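S-adenosylmethionine-dependent methyltransferase (Clostridium acetobutylicum, PDB 1Y8C) probably transfers a methyl group from S-adenosylmethionine to an acceptor that is not known. Local coordinates at residues N34-D40 and K133-V137; D162-W168 and Y180-R186. All coordinates share one frame; numbering follows the deposited sequence.

Interaction 1: residues N34-D40 and K133-V137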
ATOM      1  N   ASN A  34       6.479  -3.184  20.097  1.00 65.28           N
ATOM      2  CA  ASN A  34       6.681  -4.621  19.912  1.00 65.43           C
ATOM      3  C   ASN A  34       8.140  -5.046  20.062  1.00 65.96           C
ATOM      4  O   ASN A  34       8.562  -6.076  19.522  1.00 67.18           O
ATOM      5  CB  ASN A  34       6.137  -5.040  18.543  1.00 63.80           C
ATOM      6  CG  ASN A  34       4.614  -5.115  18.518  1.00 63.81           C
ATOM      7  OD1 ASN A  34       4.013  -6.053  19.052  1.00 62.66           O
ATOM      8  ND2 ASN A  34       3.984  -4.120  17.910  1.00 59.69           N
ATOM      9  N   ASN A  35       8.896  -4.244  20.808  1.00 66.19           N
ATOM     10  CA  ASN A  35      10.310  -4.498  21.064  1.00 65.80           C
ATOM     11  C   ASN A  35      11.060  -4.913  19.803  1.00 65.83           C
ATOM     12  O   ASN A  35      11.981  -5.725  19.850  1.00 67.00           O
ATOM     13  CB  ASN A  35      10.454  -5.590  22.126  1.00 65.42           C
ATOM     14  CG  ASN A  35       9.571  -5.348  23.336  1.00 65.50           C
ATOM     15  OD1 ASN A  35       9.525  -4.239  23.870  1.00 64.71           O
ATOM     16  ND2 ASN A  35       8.871  -6.392  23.782  1.00 62.69           N
ATOM     17  N   LEU A  36      10.668  -4.341  18.676  1.00 64.62           N
ATOM     18  CA  LEU A  36      11.282  -4.687  17.403  1.00 64.45           C
ATOM     19  C   LEU A  36      12.743  -4.274  17.297  1.00 64.70           C
ATOM     20  O   LEU A  36      13.150  -3.225  17.801  1.00 63.13           O
ATOM     21  CB  LEU A  36      10.507  -4.040  16.250  1.00 62.28           C
ATOM     22  CG  LEU A  36      10.712  -4.601  14.846  1.00 60.09           C
ATOM     23  CD1 LEU A  36       9.579  -5.545  14.523  1.00 60.91           C
ATOM     24  CD2 LEU A  36      10.747  -3.473  13.831  1.00 60.50           C
ATOM     25  N   VAL A  37      13.529  -5.115  16.634  1.00 64.03           N
ATOM     26  CA  VAL A  37      14.931  -4.813  16.417  1.00 63.38           C
ATOM     27  C   VAL A  37      15.001  -4.268  15.004  1.00 63.00           C
ATOM     28  O   VAL A  37      14.703  -4.980  14.047  1.00 64.24           O
ATOM     29  CB  VAL A  37      15.788  -6.062  16.515  1.00 63.35           C
ATOM     30  CG1 VAL A  37      17.231  -5.693  16.284  1.00 63.28           C
ATOM     31  CG2 VAL A  37      15.602  -6.719  17.879  1.00 62.80           C
ATOM     32  N   PHE A  38      15.393  -3.008  14.873  1.00 62.09           N
ATOM     33  CA  PHE A  38      15.444  -2.373  13.563  1.00 61.16           C
ATOM     34  C   PHE A  38      16.586  -2.788  12.634  1.00 61.34           C
ATOM     35  O   PHE A  38      17.337  -1.948  12.140  1.00 62.04           O
ATOM     36  CB  PHE A  38      15.416  -0.848  13.729  1.00 59.14           C
ATOM     37  CG  PHE A  38      14.162  -0.339  14.404  1.00 60.11           C
ATOM     38  CD1 PHE A  38      13.963  -0.528  15.771  1.00 59.58           C
ATOM     39  CD2 PHE A  38      13.159   0.285  13.668  1.00 60.42           C
ATOM     40  CE1 PHE A  38      12.793  -0.108  16.392  1.00 59.31           C
ATOM     41  CE2 PHE A  38      11.983   0.710  14.280  1.00 59.10           C
ATOM     42  CZ  PHE A  38      11.801   0.511  15.644  1.00 59.03           C
ATOM     43  N   ASP A  39      16.690  -4.084  12.366  1.00 60.43           N
ATOM     44  CA  ASP A  39      17.725  -4.566  11.475  1.00 60.33           C
ATOM     45  C   ASP A  39      17.302  -4.632  10.021  1.00 59.69           C
ATOM     46  O   ASP A  39      17.925  -4.001   9.167  1.00 60.72           O
ATOM     47  CB  ASP A  39      18.217  -5.939  11.912  1.00 62.00           C
ATOM     48  CG  ASP A  39      19.130  -5.863  13.112  1.00 67.01           C
ATOM     49  OD1 ASP A  39      19.973  -4.939  13.151  1.00 67.66           O
ATOM     50  OD2 ASP A  39      19.020  -6.728  14.013  1.00 69.66           O
ATOM     51  N   ASP A  40      16.241  -5.384   9.735  1.00 58.26           N
ATOM     52  CA  ASP A  40      15.796  -5.550   8.358  1.00 55.84           C
ATOM     53  C   ASP A  40      14.356  -5.156   8.053  1.00 54.47           C
ATOM     54  O   ASP A  40      13.402  -5.615   8.691  1.00 53.32           O
ATOM     55  CB  ASP A  40      16.070  -6.987   7.929  1.00 56.02           C
ATOM     56  CG  ASP A  40      17.542  -7.321   7.988  1.00 59.59           C
ATOM     57  OD1 ASP A  40      18.311  -6.779   7.154  1.00 60.22           O
ATOM     58  OD2 ASP A  40      17.945  -8.103   8.882  1.00 58.85           O
ATOM     59  N   LYS A 133      10.877 -12.505  10.253  1.00 54.22           N
ATOM     60  CA  LYS A 133      11.730 -13.072  11.279  1.00 54.08           C
ATOM     61  C   LYS A 133      10.807 -13.461  12.405  1.00 55.59           C
ATOM     62  O   LYS A 133       9.700 -12.939  12.506  1.00 56.74           O
ATOM     63  CB  LYS A 133      12.755 -12.058  11.792  1.00 51.28           C
ATOM     64  CG  LYS A 133      13.837 -11.754  10.799  1.00 49.91           C
ATOM     65  CD  LYS A 133      14.690 -10.597  11.242  1.00 48.94           C
ATOM     66  CE  LYS A 133      15.870 -10.426  10.304  1.00 50.52           C
ATOM     67  NZ  LYS A 133      16.810  -9.393  10.800  1.00 48.66           N
ATOM     68  N   GLU A 134      11.242 -14.399  13.233  1.00 57.90           N
ATOM     69  CA  GLU A 134      10.434 -14.801  14.367  1.00 60.08           C
ATOM     70  C   GLU A 134      10.412 -13.537  15.217  1.00 60.60           C
ATOM     71  O   GLU A 134      11.462 -12.932  15.471  1.00 58.01           O
ATOM     72  CB  GLU A 134      11.112 -15.929  15.124  1.00 62.15           C
ATOM     73  CG  GLU A 134      10.219 -16.625  16.111  1.00 67.53           C
ATOM     74  CD  GLU A 134       9.221 -17.554  15.446  1.00 71.07           C
ATOM     75  OE1 GLU A 134       9.651 -18.417  14.648  1.00 74.21           O
ATOM     76  OE2 GLU A 134       8.008 -17.438  15.726  1.00 72.34           O
ATOM     77  N   GLY A 135       9.219 -13.121  15.626  1.00 60.34           N
ATOM     78  CA  GLY A 135       9.099 -11.917  16.422  1.00 60.59           C
ATOM     79  C   GLY A 135       8.974 -10.681  15.555  1.00 60.92           C
ATOM     80  O   GLY A 135       8.922  -9.562  16.059  1.00 62.05           O
ATOM     81  N   GLY A 136       8.929 -10.877  14.241  1.00 60.11           N
ATOM     82  CA  GLY A 136       8.808  -9.744  13.338  1.00 59.45           C
ATOM     83  C   GLY A 136       7.359  -9.299  13.163  1.00 59.96           C
ATOM     84  O   GLY A 136       6.430 -10.049  13.476  1.00 59.65           O
ATOM     85  N   VAL A 137       7.164  -8.084  12.649  1.00 57.36           N
ATOM     86  CA  VAL A 137       5.825  -7.543  12.451  1.00 53.96           C
ATOM     87  C   VAL A 137       5.516  -7.250  10.989  1.00 52.15           C
ATOM     88  O   VAL A 137       6.398  -6.852  10.228  1.00 51.53           O
ATOM     89  CB  VAL A 137       5.631  -6.245  13.280  1.00 53.47           C
ATOM     90  CG1 VAL A 137       4.249  -5.664  13.039  1.00 55.57           C
ATOM     91  CG2 VAL A 137       5.806  -6.545  14.756  1.00 54.21           C
TER

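Interaction 2: residues D162-W168 and Y180-R186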
ATOM      1  N   ASP A 162      -7.114  24.506 -11.580  1.00 89.65           N
ATOM      2  CA  ASP A 162      -6.393  25.033 -12.740  1.00 92.16           C
ATOM      3  C   ASP A 162      -5.010  24.494 -13.120  1.00 91.21           C
ATOM      4  O   ASP A 162      -4.300  25.124 -13.907  1.00 93.20           O
ATOM      5  CB  ASP A 162      -6.362  26.572 -12.690  1.00 95.30           C
ATOM      6  CG  ASP A 162      -7.633  27.204 -13.283  1.00 98.63           C
ATOM      7  OD1 ASP A 162      -8.034  26.791 -14.401  1.00 99.45           O
ATOM      8  OD2 ASP A 162      -8.225  28.111 -12.644  1.00 99.20           O
ATOM      9  N   GLU A 163      -4.631  23.334 -12.595  1.00 88.00           N
ATOM     10  CA  GLU A 163      -3.346  22.745 -12.959  1.00 85.08           C
ATOM     11  C   GLU A 163      -3.495  21.243 -13.228  1.00 82.26           C
ATOM     12  O   GLU A 163      -2.695  20.634 -13.947  1.00 82.08           O
ATOM     13  CB  GLU A 163      -2.314  22.998 -11.865  1.00 87.55           C
ATOM     14  CG  GLU A 163      -2.640  22.367 -10.534  1.00 91.51           C
ATOM     15  CD  GLU A 163      -1.644  22.751  -9.457  1.00 94.91           C
ATOM     16  OE1 GLU A 163      -0.422  22.646  -9.718  1.00 96.34           O
ATOM     17  OE2 GLU A 163      -2.078  23.146  -8.348  1.00 96.43           O
ATOM     18  N   VAL A 164      -4.537  20.653 -12.651  1.00 76.48           N
ATOM     19  CA  VAL A 164      -4.815  19.243 -12.842  1.00 71.27           C
ATOM     20  C   VAL A 164      -6.298  19.046 -13.101  1.00 68.39           C
ATOM     21  O   VAL A 164      -7.138  19.554 -12.364  1.00 68.40           O
ATOM     22  CB  VAL A 164      -4.421  18.416 -11.607  1.00 71.27           C
ATOM     23  CG1 VAL A 164      -4.798  16.957 -11.811  1.00 68.91           C
ATOM     24  CG2 VAL A 164      -2.931  18.535 -11.366  1.00 73.13           C
ATOM     25  N   PHE A 165      -6.608  18.308 -14.159  1.00 65.06           N
ATOM     26  CA  PHE A 165      -7.987  18.013 -14.528  1.00 62.01           C
ATOM     27  C   PHE A 165      -8.139  16.490 -14.640  1.00 59.97           C
ATOM     28  O   PHE A 165      -7.282  15.825 -15.227  1.00 59.54           O
ATOM     29  CB  PHE A 165      -8.321  18.653 -15.877  1.00 60.40           C
ATOM     30  CG  PHE A 165      -9.707  18.357 -16.350  1.00 59.92           C
ATOM     31  CD1 PHE A 165     -10.746  19.245 -16.100  1.00 60.24           C
ATOM     32  CD2 PHE A 165      -9.997  17.136 -16.957  1.00 59.67           C
ATOM     33  CE1 PHE A 165     -12.060  18.916 -16.441  1.00 61.31           C
ATOM     34  CE2 PHE A 165     -11.298  16.794 -17.301  1.00 58.95           C
ATOM     35  CZ  PHE A 165     -12.335  17.686 -17.041  1.00 61.80           C
ATOM     36  N   TYR A 166      -9.220  15.939 -14.092  1.00 56.36           N
ATOM     37  CA  TYR A 166      -9.425  14.500 -14.172  1.00 54.85           C
ATOM     38  C   TYR A 166     -10.885  14.064 -14.136  1.00 55.13           C
ATOM     39  O   TYR A 166     -11.715  14.696 -13.492  1.00 55.38           O
ATOM     40  CB  TYR A 166      -8.630  13.782 -13.059  1.00 54.74           C
ATOM     41  CG  TYR A 166      -9.261  13.744 -11.675  1.00 53.79           C
ATOM     42  CD1 TYR A 166     -10.442  13.034 -11.446  1.00 53.11           C
ATOM     43  CD2 TYR A 166      -8.653  14.384 -10.584  1.00 52.07           C
ATOM     44  CE1 TYR A 166     -11.009  12.953 -10.175  1.00 53.44           C
ATOM     45  CE2 TYR A 166      -9.214  14.311  -9.297  1.00 51.16           C
ATOM     46  CZ  TYR A 166     -10.398  13.590  -9.101  1.00 53.50           C
ATOM     47  OH  TYR A 166     -10.984  13.485  -7.848  1.00 52.27           O
ATOM     48  N   TYR A 167     -11.189  12.987 -14.856  1.00 54.37           N
ATOM     49  CA  TYR A 167     -12.528  12.422 -14.891  1.00 54.72           C
ATOM     50  C   TYR A 167     -12.363  11.008 -14.356  1.00 55.74           C
ATOM     51  O   TYR A 167     -11.596  10.211 -14.901  1.00 56.52           O
ATOM     52  CB  TYR A 167     -13.073  12.396 -16.314  1.00 54.95           C
ATOM     53  CG  TYR A 167     -14.354  11.622 -16.458  1.00 55.85           C
ATOM     54  CD1 TYR A 167     -15.401  11.791 -15.555  1.00 58.30           C
ATOM     55  CD2 TYR A 167     -14.535  10.735 -17.509  1.00 57.22           C
ATOM     56  CE1 TYR A 167     -16.599  11.097 -15.698  1.00 58.51           C
ATOM     57  CE2 TYR A 167     -15.728  10.034 -17.658  1.00 60.47           C
ATOM     58  CZ  TYR A 167     -16.756  10.221 -16.748  1.00 61.05           C
ATOM     59  OH  TYR A 167     -17.937   9.525 -16.904  1.00 66.00           O
ATOM     60  N   TRP A 168     -13.082  10.701 -13.286  1.00 56.19           N
ATOM     61  CA  TRP A 168     -12.978   9.396 -12.639  1.00 55.64           C
ATOM     62  C   TRP A 168     -14.310   8.647 -12.669  1.00 55.31           C
ATOM     63  O   TRP A 168     -15.296   9.115 -12.122  1.00 56.18           O
ATOM     64  CB  TRP A 168     -12.484   9.633 -11.199  1.00 54.61           C
ATOM     65  CG  TRP A 168     -12.448   8.438 -10.287  1.00 55.51           C
ATOM     66  CD1 TRP A 168     -12.759   7.146 -10.609  1.00 54.94           C
ATOM     67  CD2 TRP A 168     -12.112   8.433  -8.893  1.00 54.17           C
ATOM     68  NE1 TRP A 168     -12.640   6.342  -9.510  1.00 54.99           N
ATOM     69  CE2 TRP A 168     -12.239   7.098  -8.446  1.00 56.13           C
ATOM     70  CE3 TRP A 168     -11.705   9.417  -7.986  1.00 56.30           C
ATOM     71  CZ2 TRP A 168     -11.986   6.726  -7.109  1.00 56.80           C
ATOM     72  CZ3 TRP A 168     -11.453   9.047  -6.656  1.00 55.84           C
ATOM     73  CH2 TRP A 168     -11.590   7.713  -6.237  1.00 57.07           C
ATOM     74  N   TYR A 180     -11.724   3.830 -13.629  1.00 55.31           N
ATOM     75  CA  TYR A 180     -11.146   4.317 -14.865  1.00 56.94           C
ATOM     76  C   TYR A 180     -10.905   5.799 -14.649  1.00 56.09           C
ATOM     77  O   TYR A 180     -11.838   6.555 -14.375  1.00 56.70           O
ATOM     78  CB  TYR A 180     -12.113   4.079 -16.023  1.00 57.80           C
ATOM     79  CG  TYR A 180     -12.581   2.642 -16.140  1.00 62.11           C
ATOM     80  CD1 TYR A 180     -13.467   2.099 -15.206  1.00 63.95           C
ATOM     81  CD2 TYR A 180     -12.142   1.825 -17.183  1.00 61.96           C
ATOM     82  CE1 TYR A 180     -13.908   0.781 -15.310  1.00 64.39           C
ATOM     83  CE2 TYR A 180     -12.578   0.504 -17.296  1.00 62.42           C
ATOM     84  CZ  TYR A 180     -13.463  -0.010 -16.358  1.00 63.62           C
ATOM     85  OH  TYR A 180     -13.935  -1.304 -16.475  1.00 64.29           O
ATOM     86  N   ILE A 181      -9.653   6.225 -14.755  1.00 54.13           N
ATOM     87  CA  ILE A 181      -9.359   7.627 -14.522  1.00 53.71           C
ATOM     88  C   ILE A 181      -8.442   8.255 -15.545  1.00 54.24           C
ATOM     89  O   ILE A 181      -7.333   7.786 -15.766  1.00 53.84           O
ATOM     90  CB  ILE A 181      -8.697   7.848 -13.152  1.00 53.30           C
ATOM     91  CG1 ILE A 181      -9.467   7.113 -12.047  1.00 52.53           C
ATOM     92  CG2 ILE A 181      -8.642   9.323 -12.865  1.00 51.64           C
ATOM     93  CD1 ILE A 181      -8.865   7.302 -10.664  1.00 53.62           C
ATOM     94  N   SER A 182      -8.919   9.337 -16.146  1.00 55.31           N
ATOM     95  CA  SER A 182      -8.159  10.086 -17.129  1.00 55.18           C
ATOM     96  C   SER A 182      -7.693  11.395 -16.493  1.00 57.16           C
ATOM     97  O   SER A 182      -8.510  12.230 -16.075  1.00 57.46           O
ATOM     98  CB  SER A 182      -9.025  10.408 -18.346  1.00 54.70           C
ATOM     99  OG  SER A 182      -9.387   9.221 -19.048  1.00 57.75           O
ATOM    100  N   PHE A 183      -6.377  11.555 -16.407  1.00 55.40           N
ATOM    101  CA  PHE A 183      -5.777  12.754 -15.854  1.00 55.81           C
ATOM    102  C   PHE A 183      -5.247  13.610 -16.968  1.00 55.37           C
ATOM    103  O   PHE A 183      -4.873  13.115 -18.018  1.00 55.68           O
ATOM    104  CB  PHE A 183      -4.592  12.426 -14.939  1.00 56.96           C
ATOM    105  CG  PHE A 183      -4.982  11.955 -13.583  1.00 57.14           C
ATOM    106  CD1 PHE A 183      -5.108  10.594 -13.314  1.00 57.33           C
ATOM    107  CD2 PHE A 183      -5.262  12.875 -12.580  1.00 56.71           C
ATOM    108  CE1 PHE A 183      -5.508  10.154 -12.061  1.00 57.05           C
ATOM    109  CE2 PHE A 183      -5.664  12.452 -11.328  1.00 58.55           C
ATOM    110  CZ  PHE A 183      -5.790  11.083 -11.062  1.00 58.79           C
ATOM    111  N   PHE A 184      -5.224  14.907 -16.721  1.00 57.53           N
ATOM    112  CA  PHE A 184      -4.683  15.874 -17.656  1.00 57.29           C
ATOM    113  C   PHE A 184      -3.920  16.807 -16.744  1.00 58.86           C
ATOM    114  O   PHE A 184      -4.516  17.503 -15.932  1.00 57.43           O
ATOM    115  CB  PHE A 184      -5.798  16.627 -18.368  1.00 55.74           C
ATOM    116  CG  PHE A 184      -6.343  15.908 -19.556  1.00 55.55           C
ATOM    117  CD1 PHE A 184      -7.542  15.211 -19.476  1.00 53.87           C
ATOM    118  CD2 PHE A 184      -5.640  15.909 -20.761  1.00 53.76           C
ATOM    119  CE1 PHE A 184      -8.034  14.522 -20.584  1.00 51.87           C
ATOM    120  CE2 PHE A 184      -6.121  15.227 -21.873  1.00 51.21           C
ATOM    121  CZ  PHE A 184      -7.318  14.529 -21.789  1.00 52.25           C
ATOM    122  N   VAL A 185      -2.600  16.787 -16.848  1.00 62.24           N
ATOM    123  CA  VAL A 185      -1.780  17.635 -16.003  1.00 66.98           C
ATOM    124  C   VAL A 185      -1.172  18.783 -16.785  1.00 70.35           C
ATOM    125  O   VAL A 185      -0.705  18.604 -17.908  1.00 70.68           O
ATOM    126  CB  VAL A 185      -0.643  16.839 -15.350  1.00 67.42           C
ATOM    127  CG1 VAL A 185       0.136  17.738 -14.402  1.00 68.70           C
ATOM    128  CG2 VAL A 185      -1.214  15.640 -14.599  1.00 67.73           C
ATOM    129  N   ARG A 186      -1.183  19.968 -16.182  1.00 75.07           N
ATOM    130  CA  ARG A 186      -0.625  21.162 -16.814  1.00 78.92           C
ATOM    131  C   ARG A 186       0.889  21.036 -16.974  1.00 80.27           C
ATOM    132  O   ARG A 186       1.579  20.549 -16.080  1.00 79.35           O
ATOM    133  CB  ARG A 186      -0.936  22.397 -15.961  1.00 82.06           C
ATOM    134  CG  ARG A 186      -1.908  23.386 -16.588  1.00 85.10           C
ATOM    135  CD  ARG A 186      -1.269  24.135 -17.746  1.00 88.21           C
ATOM    136  NE  ARG A 186      -0.095  24.906 -17.336  1.00 91.38           N
ATOM    137  CZ  ARG A 186      -0.108  25.879 -16.425  1.00 92.29           C
ATOM    138  NH1 ARG A 186      -1.240  26.211 -15.813  1.00 91.06           N
ATOM    139  NH2 ARG A 186       1.017  26.529 -16.129  1.00 92.41           N
TER

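Interaction 1: residues N34-D40 and K133-V137
A salt bridge from K133 to D40 and an apolar contact of L36 with V137, to which N34 adds its CB, join two connections at the N-terminal end of the parallel strands in the Rossmann-like methyltransferase sheet. Segment 34-40 leads from helix 20-32 into strand 40-44, and 133-137 turns into strand 136-143; between these two parallel strands in the sheet lies 104-107. The helix ends in a Schellman motif, with N35 at positive phi, and L36 follows directly. With CG of L36 anti to the backbone N (chi1 -162°), CD1 reaches V137 CG2 at 3.9 Å, the two side chains meeting obliquely. The same CG2 methyl lies 4.1 Å from N34 CB, the asparagine crossing it at about a right angle while its ND2 hydrogen-bonds to K30 O. L241 of strand 237-244 touches both N34 and V137.

On the other segment, K133 to G136 form a type II beta turn closed by G136 N to K133 O at 2.8 Å. G135 takes a positive phi (88°) in the turn. The extended chain of K133 spans the gap to D40. Its ammonium also pairs with D103, and D40 OD1 with R100, which makes a charge network probably fixing both groups. K133 NZ meets D40 OD2 at 2.6 Å, through the anti lone pair, directed away from OD1.

Interaction 2: residues D162-W168 and Y180-R186
W168 and I181 lie side by side and point the same way, and the isoleucine covers one face of the indole. I181 CD1 sits 3.8 Å from the centroid of the five-membered ring and only 8° off its normal, a CH-pi contact, while CG1 reaches W168 CD1 at 3.6 Å. I181 CG1 lies anti to the carbonyl carbon with CD1 extending the chain, which carries that methyl over the indole.

The next pair on this face, Y166 and F183, also runs side by side. Their ring planes are inclined at 54°, neither stacked nor edge-to-face, with centroids 5.3 Å apart, and the nearest approach is Y166 CB to F183 CD2 at 3.5 Å. V164 CG1 arrives at the edge of the F183 ring, near its plane. On the other face, F165 and F184 are neighbours pointing the same way, F165 CD2 lying 4.0 Å from F184 CD1.

The backbone sets these pairs: strands 164-168 and 180-186 are antiparallel arms of a beta hairpin, their directions 173° apart. F165 with F184 and Y167 with S182 are hydrogen-bonded pairs; the intervening Y166 with F183 is non-hydrogen-bonded. F165 N donates to F184 O at 2.9 Å, and S182 N to Y167 O at 3.1 Å. Just before strand 164-168 begins, E163 O accepts a hydrogen bond from R186 N at 2.8 Å.

Helix 3-15 packs on the V164, Y166, W168 face, with L13 on Y166, I14 on W168 and F183, and the F6 ring edge-to-face with F183. Strands 157-161 and 191-201 flank the hairpin and complete the four-stranded antiparallel sheet; from 191-201, D195 is hydrogen-bonded to S182 OG.

The two contacts belong to different sheets. Interaction 1 ties connections at the N-terminal end of the parallel strands in the mixed seven-stranded sheet, whereas interaction 2 pairs the two central strands of the separate antiparallel sheet. Their centres are 41 Å apart and their nearest atoms about 28 Å, so they do not touch. They lie on opposite sides of the chain's centre, about 20 and 22 Å from it. In sequence, helix 145-152 and strand 157-161 come between them. In class I methyltransferases the cofactor site generally lies at the C-terminal ends of the parallel strands, so interaction 1 is probably framework packing away from it.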